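Local structure of shikimate kinase (Aquifex aeolicus, 2PT5) at residues Arg2-Gly7 and Leu87-Ser92; Gly94-Ile99 and Ser138-Lys143. The protein probably catalyses the ATP- and magnesium-dependent phosphorylation of the 3-hydroxyl group of shikimate, the fifth of seven steps leading to chorismate. One frame throughout, in Å; residues are numbered along the deposited sequence.

Interaction 1: Arg2-Gly7 and Leu87-Ser92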
ATOM      1  N   ARG A   2       7.639  -3.595  12.683  1.00 42.02           N
ATOM      2  CA  ARG A   2       6.535  -3.084  11.883  1.00 38.47           C
ATOM      3  C   ARG A   2       6.989  -3.033  10.435  1.00 37.20           C
ATOM      4  O   ARG A   2       8.032  -2.460  10.128  1.00 38.77           O
ATOM      5  CB  ARG A   2       6.137  -1.680  12.349  1.00 42.59           C
ATOM      6  CG  ARG A   2       5.824  -1.591  13.833  1.00 44.94           C
ATOM      7  CD  ARG A   2       5.208  -0.256  14.185  1.00 52.31           C
ATOM      8  NE  ARG A   2       4.989  -0.119  15.622  1.00 55.75           N
ATOM      9  CZ  ARG A   2       5.912   0.278  16.490  1.00 55.48           C
ATOM     10  NH1 ARG A   2       7.136   0.587  16.076  1.00 55.67           N
ATOM     11  NH2 ARG A   2       5.609   0.371  17.774  1.00 59.01           N
ATOM     12  N   ILE A   3       6.205  -3.634   9.549  1.00 33.61           N
ATOM     13  CA  ILE A   3       6.542  -3.660   8.131  1.00 31.78           C
ATOM     14  C   ILE A   3       5.421  -3.038   7.308  1.00 32.15           C
ATOM     15  O   ILE A   3       4.279  -3.504   7.333  1.00 32.39           O
ATOM     16  CB  ILE A   3       6.770  -5.099   7.655  1.00 31.72           C
ATOM     17  CG1 ILE A   3       7.934  -5.723   8.433  1.00 35.30           C
ATOM     18  CG2 ILE A   3       7.045  -5.115   6.158  1.00 33.09           C
ATOM     19  CD1 ILE A   3       8.029  -7.231   8.252  1.00 39.16           C
ATOM     20  N   TYR A   4       5.745  -1.988   6.568  1.00 29.21           N
ATOM     21  CA  TYR A   4       4.731  -1.329   5.758  1.00 33.34           C
ATOM     22  C   TYR A   4       4.883  -1.632   4.280  1.00 31.45           C
ATOM     23  O   TYR A   4       5.980  -1.535   3.731  1.00 32.19           O
ATOM     24  CB  TYR A   4       4.784   0.185   5.973  1.00 36.64           C
ATOM     25  CG  TYR A   4       4.618   0.599   7.416  1.00 33.30           C
ATOM     26  CD1 TYR A   4       5.725   0.753   8.250  1.00 31.81           C
ATOM     27  CD2 TYR A   4       3.349   0.833   7.951  1.00 33.50           C
ATOM     28  CE1 TYR A   4       5.571   1.133   9.591  1.00 34.88           C
ATOM     29  CE2 TYR A   4       3.183   1.211   9.289  1.00 34.78           C
ATOM     30  CZ  TYR A   4       4.300   1.363  10.104  1.00 35.17           C
ATOM     31  OH  TYR A   4       4.144   1.745  11.427  1.00 35.99           O
ATOM     32  N   LEU A   5       3.777  -1.994   3.636  1.00 29.02           N
ATOM     33  CA  LEU A   5       3.808  -2.287   2.208  1.00 30.33           C
ATOM     34  C   LEU A   5       3.157  -1.126   1.469  1.00 31.47           C
ATOM     35  O   LEU A   5       2.051  -0.723   1.798  1.00 33.79           O
ATOM     36  CB  LEU A   5       3.058  -3.586   1.902  1.00 30.11           C
ATOM     37  CG  LEU A   5       3.530  -4.856   2.617  1.00 31.68           C
ATOM     38  CD1 LEU A   5       2.758  -6.043   2.062  1.00 27.67           C
ATOM     39  CD2 LEU A   5       5.030  -5.054   2.435  1.00 26.96           C
ATOM     40  N   ILE A   6       3.851  -0.585   0.473  1.00 30.87           N
ATOM     41  CA  ILE A   6       3.316   0.536  -0.283  1.00 33.19           C
ATOM     42  C   ILE A   6       3.425   0.269  -1.775  1.00 32.07           C
ATOM     43  O   ILE A   6       4.234  -0.551  -2.212  1.00 26.56           O
ATOM     44  CB  ILE A   6       4.062   1.852   0.074  1.00 32.29           C
ATOM     45  CG1 ILE A   6       5.484   1.835  -0.494  1.00 32.61           C
ATOM     46  CG2 ILE A   6       4.139   2.003   1.583  1.00 33.06           C
ATOM     47  CD1 ILE A   6       6.324   3.053  -0.098  1.00 35.36           C
ATOM     48  N   GLY A   7       2.599   0.959  -2.552  1.00 31.44           N
ATOM     49  CA  GLY A   7       2.615   0.783  -3.992  1.00 30.36           C
ATOM     50  C   GLY A   7       1.212   0.936  -4.541  1.00 36.51           C
ATOM     51  O   GLY A   7       0.273   1.235  -3.790  1.00 32.58           O
ATOM     52  N   LEU A  87       4.380   8.554   4.948  1.00 37.65           N
ATOM     53  CA  LEU A  87       5.540   7.728   4.640  1.00 39.00           C
ATOM     54  C   LEU A  87       6.651   7.970   5.658  1.00 41.77           C
ATOM     55  O   LEU A  87       7.304   7.025   6.107  1.00 36.45           O
ATOM     56  CB  LEU A  87       6.035   8.009   3.215  1.00 36.69           C
ATOM     57  CG  LEU A  87       7.138   7.112   2.630  1.00 38.96           C
ATOM     58  CD1 LEU A  87       6.764   5.630   2.737  1.00 36.55           C
ATOM     59  CD2 LEU A  87       7.356   7.492   1.178  1.00 40.54           C
ATOM     60  N   ASN A  88       6.866   9.231   6.030  1.00 42.22           N
ATOM     61  CA  ASN A  88       7.901   9.543   7.011  1.00 41.32           C
ATOM     62  C   ASN A  88       7.506   8.992   8.372  1.00 39.80           C
ATOM     63  O   ASN A  88       8.359   8.561   9.147  1.00 40.74           O
ATOM     64  CB  ASN A  88       8.142  11.048   7.086  1.00 46.86           C
ATOM     65  CG  ASN A  88       9.014  11.542   5.954  1.00 52.33           C
ATOM     66  OD1 ASN A  88      10.092  10.995   5.709  1.00 56.92           O
ATOM     67  ND2 ASN A  88       8.560  12.578   5.258  1.00 52.38           N
ATOM     68  N   PHE A  89       6.207   8.995   8.659  1.00 39.99           N
ATOM     69  CA  PHE A  89       5.725   8.433   9.915  1.00 37.25           C
ATOM     70  C   PHE A  89       6.082   6.941   9.902  1.00 37.85           C
ATOM     71  O   PHE A  89       6.628   6.411  10.866  1.00 40.13           O
ATOM     72  CB  PHE A  89       4.208   8.587  10.032  1.00 40.11           C
ATOM     73  CG  PHE A  89       3.610   7.859  11.210  1.00 44.97           C
ATOM     74  CD1 PHE A  89       3.492   8.484  12.449  1.00 45.02           C
ATOM     75  CD2 PHE A  89       3.178   6.542  11.084  1.00 43.90           C
ATOM     76  CE1 PHE A  89       2.948   7.809  13.543  1.00 47.10           C
ATOM     77  CE2 PHE A  89       2.632   5.856  12.175  1.00 49.03           C
ATOM     78  CZ  PHE A  89       2.518   6.492  13.406  1.00 45.64           C
HETATM   79  N   MSE A  90       5.785   6.269   8.792  1.00 37.60           N
HETATM   80  CA  MSE A  90       6.062   4.841   8.673  1.00 35.83           C
HETATM   81  C   MSE A  90       7.520   4.478   8.936  1.00 39.60           C
HETATM   82  O   MSE A  90       7.798   3.505   9.631  1.00 39.58           O
HETATM   83  CB  MSE A  90       5.640   4.335   7.293  1.00 35.90           C
HETATM   84  CG  MSE A  90       4.129   4.146   7.145  1.00 37.06           C
HETATM   85 SE   MSE A  90       3.660   3.586   5.359  1.00 48.09          SE
HETATM   86  CE  MSE A  90       2.546   5.095   4.822  1.00 32.34           C
ATOM     87  N   LYS A  91       8.443   5.260   8.381  1.00 40.82           N
ATOM     88  CA  LYS A  91       9.865   5.015   8.568  1.00 42.20           C
ATOM     89  C   LYS A  91      10.295   5.157  10.029  1.00 44.43           C
ATOM     90  O   LYS A  91      11.246   4.505  10.469  1.00 45.83           O
ATOM     91  CB  LYS A  91      10.681   5.963   7.689  1.00 42.19           C
ATOM     92  CG  LYS A  91      10.447   5.772   6.200  1.00 39.83           C
ATOM     93  CD  LYS A  91      11.400   6.611   5.370  1.00 43.81           C
ATOM     94  CE  LYS A  91      11.273   6.289   3.889  1.00 36.12           C
ATOM     95  NZ  LYS A  91      12.300   7.001   3.093  1.00 42.49           N
ATOM     96  N   SER A  92       9.596   5.999  10.783  1.00 41.71           N
ATOM     97  CA  SER A  92       9.937   6.194  12.188  1.00 49.88           C
ATOM     98  C   SER A  92       9.389   5.073  13.064  1.00 49.74           C
ATOM     99  O   SER A  92       9.627   5.052  14.270  1.00 52.31           O
ATOM    100  CB  SER A  92       9.397   7.532  12.696  1.00 48.35           C
ATOM    101  OG  SER A  92       7.978   7.545  12.729  1.00 51.62           O
TER
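In the parallel sheet of this P-loop kinase, Y4 and I6 of the central strand 2-6 pack against M90 and L87 of helix 84-91, which packs on one face of the sheet. Segment 87-91 runs roughly antiparallel to strand 2-6, its axis 151° from the strand's and 9.7 Å away at closest. The selenomethionine M90 carries most of the contact. Its CG sits over one face of the Y4 ring, 3.6 Å from the ring centroid and only 15° off the normal, a CH-pi contact. With CG beside the backbone N (chi1 -77°) and the chain extended at chi2, SE lies obliquely to the same ring, 4.4 Å from its centroid, in a Met-aromatic contact. SE also reaches I6 CG2 at 4.1 Å. Nearer the rim, Y4 CE1 comes within 3.3 Å of the backbone O of M90. Further along the strand, CD1 of I6 meets CD1 of L87 at 3.9 Å, the two side chains crossing at about a right angle. The Y4 hydroxyl is hydrogen-bonded to S67 OG, and L63 of helix 52-66 touches both Y4 and M90. The attachment between strand and helix is therefore one of dispersion and ring-face contacts, while the phenol, tethered at its far end, keeps its polar atom satisfied within a buried layer just ahead of the P-loop.

Interaction 2: Gly94-Ile99 and Ser138-Lys143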
ATOM      1  N   GLY A  94       9.024   1.628  11.432  1.00 39.60           N
ATOM      2  CA  GLY A  94       9.551   0.383  10.914  1.00 37.57           C
ATOM      3  C   GLY A  94      10.139   0.427   9.515  1.00 41.10           C
ATOM      4  O   GLY A  94      10.670   1.448   9.071  1.00 34.93           O
ATOM      5  N   THR A  95      10.043  -0.703   8.819  1.00 37.46           N
ATOM      6  CA  THR A  95      10.569  -0.832   7.468  1.00 35.19           C
ATOM      7  C   THR A  95       9.454  -0.684   6.439  1.00 35.72           C
ATOM      8  O   THR A  95       8.409  -1.342   6.533  1.00 31.97           O
ATOM      9  CB  THR A  95      11.250  -2.203   7.277  1.00 38.01           C
ATOM     10  OG1 THR A  95      12.275  -2.357   8.263  1.00 41.81           O
ATOM     11  CG2 THR A  95      11.869  -2.319   5.885  1.00 38.50           C
ATOM     12  N   THR A  96       9.681   0.192   5.465  1.00 29.46           N
ATOM     13  CA  THR A  96       8.718   0.441   4.408  1.00 30.04           C
ATOM     14  C   THR A  96       9.190  -0.344   3.199  1.00 32.11           C
ATOM     15  O   THR A  96      10.377  -0.346   2.874  1.00 31.31           O
ATOM     16  CB  THR A  96       8.609   1.954   4.084  1.00 33.63           C
ATOM     17  OG1 THR A  96       9.913   2.511   3.874  1.00 34.82           O
ATOM     18  CG2 THR A  96       7.933   2.686   5.233  1.00 33.10           C
ATOM     19  N   VAL A  97       8.257  -1.041   2.560  1.00 31.39           N
ATOM     20  CA  VAL A  97       8.567  -1.879   1.406  1.00 33.24           C
ATOM     21  C   VAL A  97       7.723  -1.509   0.198  1.00 32.16           C
ATOM     22  O   VAL A  97       6.491  -1.587   0.238  1.00 30.02           O
ATOM     23  CB  VAL A  97       8.317  -3.378   1.712  1.00 27.77           C
ATOM     24  CG1 VAL A  97       8.786  -4.228   0.550  1.00 33.54           C
ATOM     25  CG2 VAL A  97       9.034  -3.781   2.996  1.00 32.54           C
ATOM     26  N   PHE A  98       8.396  -1.133  -0.882  1.00 27.86           N
ATOM     27  CA  PHE A  98       7.707  -0.754  -2.104  1.00 32.55           C
ATOM     28  C   PHE A  98       7.673  -1.929  -3.067  1.00 30.18           C
ATOM     29  O   PHE A  98       8.709  -2.405  -3.526  1.00 30.83           O
ATOM     30  CB  PHE A  98       8.404   0.464  -2.748  1.00 32.18           C
ATOM     31  CG  PHE A  98       7.892   0.824  -4.132  1.00 30.33           C
ATOM     32  CD1 PHE A  98       6.557   0.631  -4.486  1.00 30.00           C
ATOM     33  CD2 PHE A  98       8.755   1.396  -5.072  1.00 34.95           C
ATOM     34  CE1 PHE A  98       6.087   0.998  -5.749  1.00 30.13           C
ATOM     35  CE2 PHE A  98       8.296   1.771  -6.344  1.00 30.46           C
ATOM     36  CZ  PHE A  98       6.961   1.574  -6.683  1.00 33.96           C
ATOM     37  N   ILE A  99       6.470  -2.414  -3.340  1.00 31.30           N
ATOM     38  CA  ILE A  99       6.288  -3.513  -4.277  1.00 31.29           C
ATOM     39  C   ILE A  99       6.026  -2.812  -5.603  1.00 34.52           C
ATOM     40  O   ILE A  99       4.918  -2.347  -5.886  1.00 25.96           O
ATOM     41  CB  ILE A  99       5.100  -4.385  -3.867  1.00 30.01           C
ATOM     42  CG1 ILE A  99       5.371  -4.976  -2.479  1.00 32.06           C
ATOM     43  CG2 ILE A  99       4.886  -5.476  -4.893  1.00 24.75           C
ATOM     44  CD1 ILE A  99       4.172  -5.695  -1.857  1.00 37.73           C
ATOM     45  N   SER A 138       9.146   5.155  -4.397  1.00 36.66           N
ATOM     46  CA  SER A 138      10.578   4.867  -4.510  1.00 37.04           C
ATOM     47  C   SER A 138      11.407   5.315  -3.319  1.00 35.62           C
ATOM     48  O   SER A 138      12.574   4.960  -3.217  1.00 34.53           O
ATOM     49  CB  SER A 138      11.165   5.499  -5.785  1.00 41.42           C
ATOM     50  OG  SER A 138      10.621   4.916  -6.961  1.00 38.79           O
ATOM     51  N   LYS A 139      10.817   6.098  -2.423  1.00 36.65           N
ATOM     52  CA  LYS A 139      11.545   6.567  -1.250  1.00 38.00           C
ATOM     53  C   LYS A 139      11.543   5.508  -0.146  1.00 39.37           C
ATOM     54  O   LYS A 139      12.067   5.731   0.943  1.00 37.47           O
ATOM     55  CB  LYS A 139      10.923   7.872  -0.738  1.00 40.02           C
ATOM     56  CG  LYS A 139      11.035   9.029  -1.731  1.00 39.89           C
ATOM     57  CD  LYS A 139      10.371  10.292  -1.210  1.00 42.96           C
ATOM     58  CE  LYS A 139      10.668  11.480  -2.118  1.00 38.61           C
ATOM     59  NZ  LYS A 139      12.130  11.757  -2.195  1.00 41.39           N
ATOM     60  N   ALA A 140      10.969   4.348  -0.454  1.00 36.10           N
ATOM     61  CA  ALA A 140      10.864   3.240   0.490  1.00 38.89           C
ATOM     62  C   ALA A 140      12.213   2.639   0.887  1.00 40.94           C
ATOM     63  O   ALA A 140      13.156   2.633   0.097  1.00 42.79           O
ATOM     64  CB  ALA A 140       9.972   2.147  -0.106  1.00 36.75           C
ATOM     65  N   ASP A 141      12.292   2.124   2.109  1.00 37.60           N
ATOM     66  CA  ASP A 141      13.513   1.499   2.599  1.00 38.53           C
ATOM     67  C   ASP A 141      13.896   0.352   1.668  1.00 41.46           C
ATOM     68  O   ASP A 141      15.054   0.220   1.260  1.00 41.93           O
ATOM     69  CB  ASP A 141      13.293   0.941   4.007  1.00 38.42           C
ATOM     70  CG  ASP A 141      12.974   2.021   5.015  1.00 39.92           C
ATOM     71  OD1 ASP A 141      11.949   1.902   5.721  1.00 38.39           O
ATOM     72  OD2 ASP A 141      13.758   2.989   5.104  1.00 43.51           O
ATOM     73  N   ILE A 142      12.908  -0.470   1.329  1.00 39.00           N
ATOM     74  CA  ILE A 142      13.139  -1.621   0.462  1.00 40.60           C
ATOM     75  C   ILE A 142      12.219  -1.599  -0.756  1.00 39.41           C
ATOM     76  O   ILE A 142      11.032  -1.277  -0.650  1.00 37.44           O
ATOM     77  CB  ILE A 142      12.902  -2.945   1.228  1.00 40.02           C
ATOM     78  CG1 ILE A 142      13.706  -2.947   2.532  1.00 39.69           C
ATOM     79  CG2 ILE A 142      13.313  -4.128   0.369  1.00 35.23           C
ATOM     80  CD1 ILE A 142      13.398  -4.136   3.437  1.00 38.33           C
ATOM     81  N   LYS A 143      12.776  -1.952  -1.909  1.00 37.21           N
ATOM     82  CA  LYS A 143      12.024  -1.980  -3.158  1.00 40.42           C
ATOM     83  C   LYS A 143      12.186  -3.349  -3.803  1.00 38.11           C
ATOM     84  O   LYS A 143      13.297  -3.796  -4.022  1.00 41.59           O
ATOM     85  CB  LYS A 143      12.545  -0.895  -4.110  1.00 40.56           C
ATOM     86  CG  LYS A 143      11.942  -0.942  -5.512  1.00 47.98           C
ATOM     87  CD  LYS A 143      12.621   0.061  -6.449  1.00 51.23           C
ATOM     88  CE  LYS A 143      11.983   0.072  -7.831  1.00 51.91           C
ATOM     89  NZ  LYS A 143      12.069  -1.243  -8.537  1.00 59.59           N
TER
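Strands 95-100 and 142-145 run parallel, V97 bridging to I142 and F98 to K143. Within these residues the I142 backbone gives two rungs: its N donates to T96 O at 3.0 Å, and its O accepts from F98 N at 2.7 Å; F98 also bonds to V144 further on. Just ahead of the ladder, side chains take over. D141 OD1 receives T96 N through its anti lone pair at 2.9 Å, in a nearly straight bond (167°), and a weak bond from T96 OG1 as well. That hydroxyl in turn accepts D141 N at 3.0 Å; with chi1 at 50°, it is held between the backbone N and carbonyl carbon of T96, facing the D141 backbone. On the V97 and I142 face, T95 CG2 presses on I142 CD1 at 3.4 Å, a tight fit, and L161 of helix 150-162 touches T95 and I142. On the F98 and K143 face, A140 CB packs against F98 CB at 3.5 Å. K143 CG lies obliquely to the F98 ring, while its NZ forms a salt bridge with D100. This is the edge of the five-stranded parallel sheet, order 2-3-1-4-5, of the P-loop kinase fold.

In the fold
Strands 2-6 and 95-100 are neighbours in the sheet, so interactions 1 and 2 share one framework: Y4 O and V97 N probably hydrogen-bond between them. Interaction 1 is buried and joins the central strand to a covering helix through apolar and aromatic packing; interaction 2 reaches the molecular surface at the outermost strand and relies on backbone ladder bonds and a polar T96-D141 pairing. M90 CB packs on T96 CG2, bringing the two together on one side of the sheet, and K91 NZ probably hydrogen-bonds to K139 O. Helix 84-91 is followed, after a short loop, by strand 95-100, linking the contacts in series.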